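Local coordinates for protein 2-dehydro-3-deoxy-d-gluconate/2-dehydro-3-deoxy-phosphogluconate aldolase (Picrophilus torridus, PDB 4UXD) that is an aldolase of the dihydrodipicolinate synthetase family, whose chains each fold as a beta/alpha barrel and associate in fours, at residues I234-H239 / K253-P258. Numbering follows the deposited sequence.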
loop_
_atom_site.group_PDB
_atom_site.type_symbol
_atom_site.label_atom_id
_atom_site.label_comp_id
_atom_site.label_asym_id
_atom_site.label_seq_id
_atom_site.Cartn_x
_atom_site.Cartn_y
_atom_site.Cartn_z
ATOM N N ILE A 234 23.880 19.233 -9.541
ATOM C CA ILE A 234 24.115 17.847 -9.916
ATOM C C ILE A 234 25.322 17.679 -10.829
ATOM O O ILE A 234 26.028 16.681 -10.723
ATOM C CB ILE A 234 22.875 17.241 -10.608
ATOM C CG1 ILE A 234 21.850 16.816 -9.558
ATOM C CG2 ILE A 234 23.241 16.035 -11.501
ATOM C CD1 ILE A 234 22.291 15.658 -8.679
ATOM N N VAL A 235 25.570 18.627 -11.728
ATOM C CA VAL A 235 26.664 18.450 -12.688
ATOM C C VAL A 235 28.048 18.693 -12.059
ATOM O O VAL A 235 28.999 17.947 -12.341
ATOM C CB VAL A 235 26.494 19.360 -13.905
ATOM C CG1 VAL A 235 27.661 19.167 -14.888
ATOM C CG2 VAL A 235 25.180 19.057 -14.585
ATOM N N ARG A 236 28.159 19.728 -11.228
ATOM C CA ARG A 236 29.360 19.936 -10.421
ATOM C C ARG A 236 29.674 18.660 -9.653
ATOM O O ARG A 236 30.791 18.152 -9.711
ATOM C CB ARG A 236 29.190 21.112 -9.446
ATOM C CG ARG A 236 28.925 22.452 -10.134
ATOM C CD ARG A 236 29.044 23.641 -9.190
ATOM N NE ARG A 236 27.825 23.876 -8.427
ATOM C CZ ARG A 236 27.661 23.627 -7.128
ATOM N NH1 ARG A 236 28.649 23.122 -6.389
ATOM N NH2 ARG A 236 26.488 23.894 -6.557
ATOM N N LEU A 237 28.667 18.142 -8.955
ATOM C CA LEU A 237 28.797 16.919 -8.170
ATOM C C LEU A 237 29.468 15.801 -8.949
ATOM O O LEU A 237 30.464 15.233 -8.497
ATOM C CB LEU A 237 27.423 16.457 -7.692
ATOM C CG LEU A 237 27.375 15.225 -6.791
ATOM C CD1 LEU A 237 26.107 15.269 -5.980
ATOM C CD2 LEU A 237 27.447 13.900 -7.556
ATOM N N TYR A 238 28.922 15.486 -10.117
ATOM C CA TYR A 238 29.429 14.394 -10.950
ATOM C C TYR A 238 30.885 14.595 -11.369
ATOM O O TYR A 238 31.645 13.629 -11.449
ATOM C CB TYR A 238 28.556 14.234 -12.198
ATOM C CG TYR A 238 29.034 13.171 -13.163
ATOM C CD1 TYR A 238 29.963 13.467 -14.156
ATOM C CD2 TYR A 238 28.555 11.874 -13.084
ATOM C CE1 TYR A 238 30.405 12.498 -15.033
ATOM C CE2 TYR A 238 28.984 10.896 -13.964
ATOM C CZ TYR A 238 29.912 11.213 -14.938
ATOM O OH TYR A 238 30.344 10.243 -15.816
ATOM N N HIS A 239 31.272 15.839 -11.642
ATOM C CA HIS A 239 32.627 16.112 -12.113
ATOM C C HIS A 239 33.606 16.185 -10.947
ATOM O O HIS A 239 34.764 15.787 -11.070
ATOM C CB HIS A 239 32.661 17.400 -12.940
ATOM C CG HIS A 239 32.079 17.234 -14.307
ATOM N ND1 HIS A 239 32.848 17.278 -15.454
ATOM C CD2 HIS A 239 30.814 16.989 -14.714
ATOM C CE1 HIS A 239 32.075 17.079 -16.503
ATOM N NE2 HIS A 239 30.835 16.901 -16.086
ATOM N N LYS A 253 24.829 17.245 -0.232
ATOM C CA LYS A 253 24.155 17.443 1.048
ATOM C C LYS A 253 23.686 18.881 1.226
ATOM O O LYS A 253 22.609 19.116 1.756
ATOM C CB LYS A 253 25.070 17.033 2.217
ATOM C CG LYS A 253 26.367 17.819 2.312
ATOM C CD LYS A 253 27.221 17.418 3.504
ATOM C CE LYS A 253 27.877 16.054 3.314
ATOM N NZ LYS A 253 28.538 15.548 4.563
ATOM N N ASN A 254 24.483 19.838 0.768
ATOM C CA ASN A 254 24.167 21.246 0.974
ATOM C C ASN A 254 23.370 21.882 -0.173
ATOM O O ASN A 254 22.650 22.859 0.032
ATOM C CB ASN A 254 25.457 22.037 1.194
ATOM C CG ASN A 254 26.278 21.503 2.352
ATOM O OD1 ASN A 254 27.428 21.098 2.183
ATOM N ND2 ASN A 254 25.687 21.499 3.538
ATOM N N ASP A 255 23.498 21.332 -1.377
ATOM C CA ASP A 255 22.897 21.945 -2.557
ATOM C C ASP A 255 21.722 21.143 -3.108
ATOM O O ASP A 255 20.582 21.604 -3.086
ATOM C CB ASP A 255 23.959 22.124 -3.634
ATOM C CG ASP A 255 25.169 22.834 -3.114
ATOM O OD1 ASP A 255 25.045 23.471 -2.044
ATOM O OD2 ASP A 255 26.231 22.768 -3.764
ATOM N N VAL A 256 22.009 19.934 -3.578
ATOM C CA VAL A 256 21.018 19.105 -4.243
ATOM C C VAL A 256 19.887 18.696 -3.289
ATOM O O VAL A 256 18.699 18.940 -3.558
ATOM C CB VAL A 256 21.681 17.830 -4.832
ATOM C CG1 VAL A 256 20.709 17.080 -5.742
ATOM C CG2 VAL A 256 22.960 18.181 -5.601
ATOM N N ILE A 257 20.268 18.076 -2.174
ATOM C CA ILE A 257 19.307 17.480 -1.244
ATOM C C ILE A 257 18.375 18.523 -0.643
ATOM O O ILE A 257 17.186 18.261 -0.490
ATOM C CB ILE A 257 20.035 16.698 -0.106
ATOM C CG1 ILE A 257 20.497 15.344 -0.633
ATOM C CG2 ILE A 257 19.126 16.479 1.123
ATOM C CD1 ILE A 257 21.535 14.685 0.211
ATOM N N PRO A 258 18.909 19.703 -0.284
ATOM C CA PRO A 258 18.002 20.722 0.249
ATOM C C PRO A 258 17.087 21.283 -0.826
ATOM O O PRO A 258 15.937 21.614 -0.530
ATOM C CB PRO A 258 18.957 21.782 0.799
ATOM C CG PRO A 258 20.191 21.020 1.102
ATOM C CD PRO A 258 20.312 20.061 -0.033
HETATM O O HOH W 1 28.745 23.690 -3.931
#
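Asp255 OD2 takes two bonds, one from Arg236 NH2 at 3.0 Å and one, at 2.7 Å from Asp255 OD2, from a water that also accepts from Arg236 NH1, a link modelled rather short. The direct bond is nearly straight, with an N-H...O angle of 163°, and forms part of a salt bridge. The oxygen lies near the guanidinium plane at its edge, whereas NH2 stands above the carboxylate plane; the two planes are 56° apart. The arginine chain bends at its third torsion, which brings its terminal nitrogens across toward the aspartate. Asp232 offers Arg236 NE a second, long and weak ion pair. Beneath this partly exposed pair the contact turns apolar and buried. Ile234 CD1 meets Val256 CG1 at 3.6 Å, and the two side chains cross at about a right angle; Val256 CG2 also lies 4.0 Å from Ile234 CD1. Both segments belong to helices that follow strand 222-224, the last of eight parallel strands in the TIM barrel characteristic of this family: helix 233-240 packs on the barrel, with Ile234 touching Ile28 of strand 27-31, and helix 245-264 lies over it. Their local axes approach to 10.2 Å, with N-to-C directions 133° apart. Val256, its CG2 anti to the carbonyl carbon, presents that methyl to Leu237 CD1, with CG2 and CD1 at a looser 4.3 Å. Leu212 of helix 212-217 touches both Ile234 and Leu237, extending the apolar layer beyond the two helices.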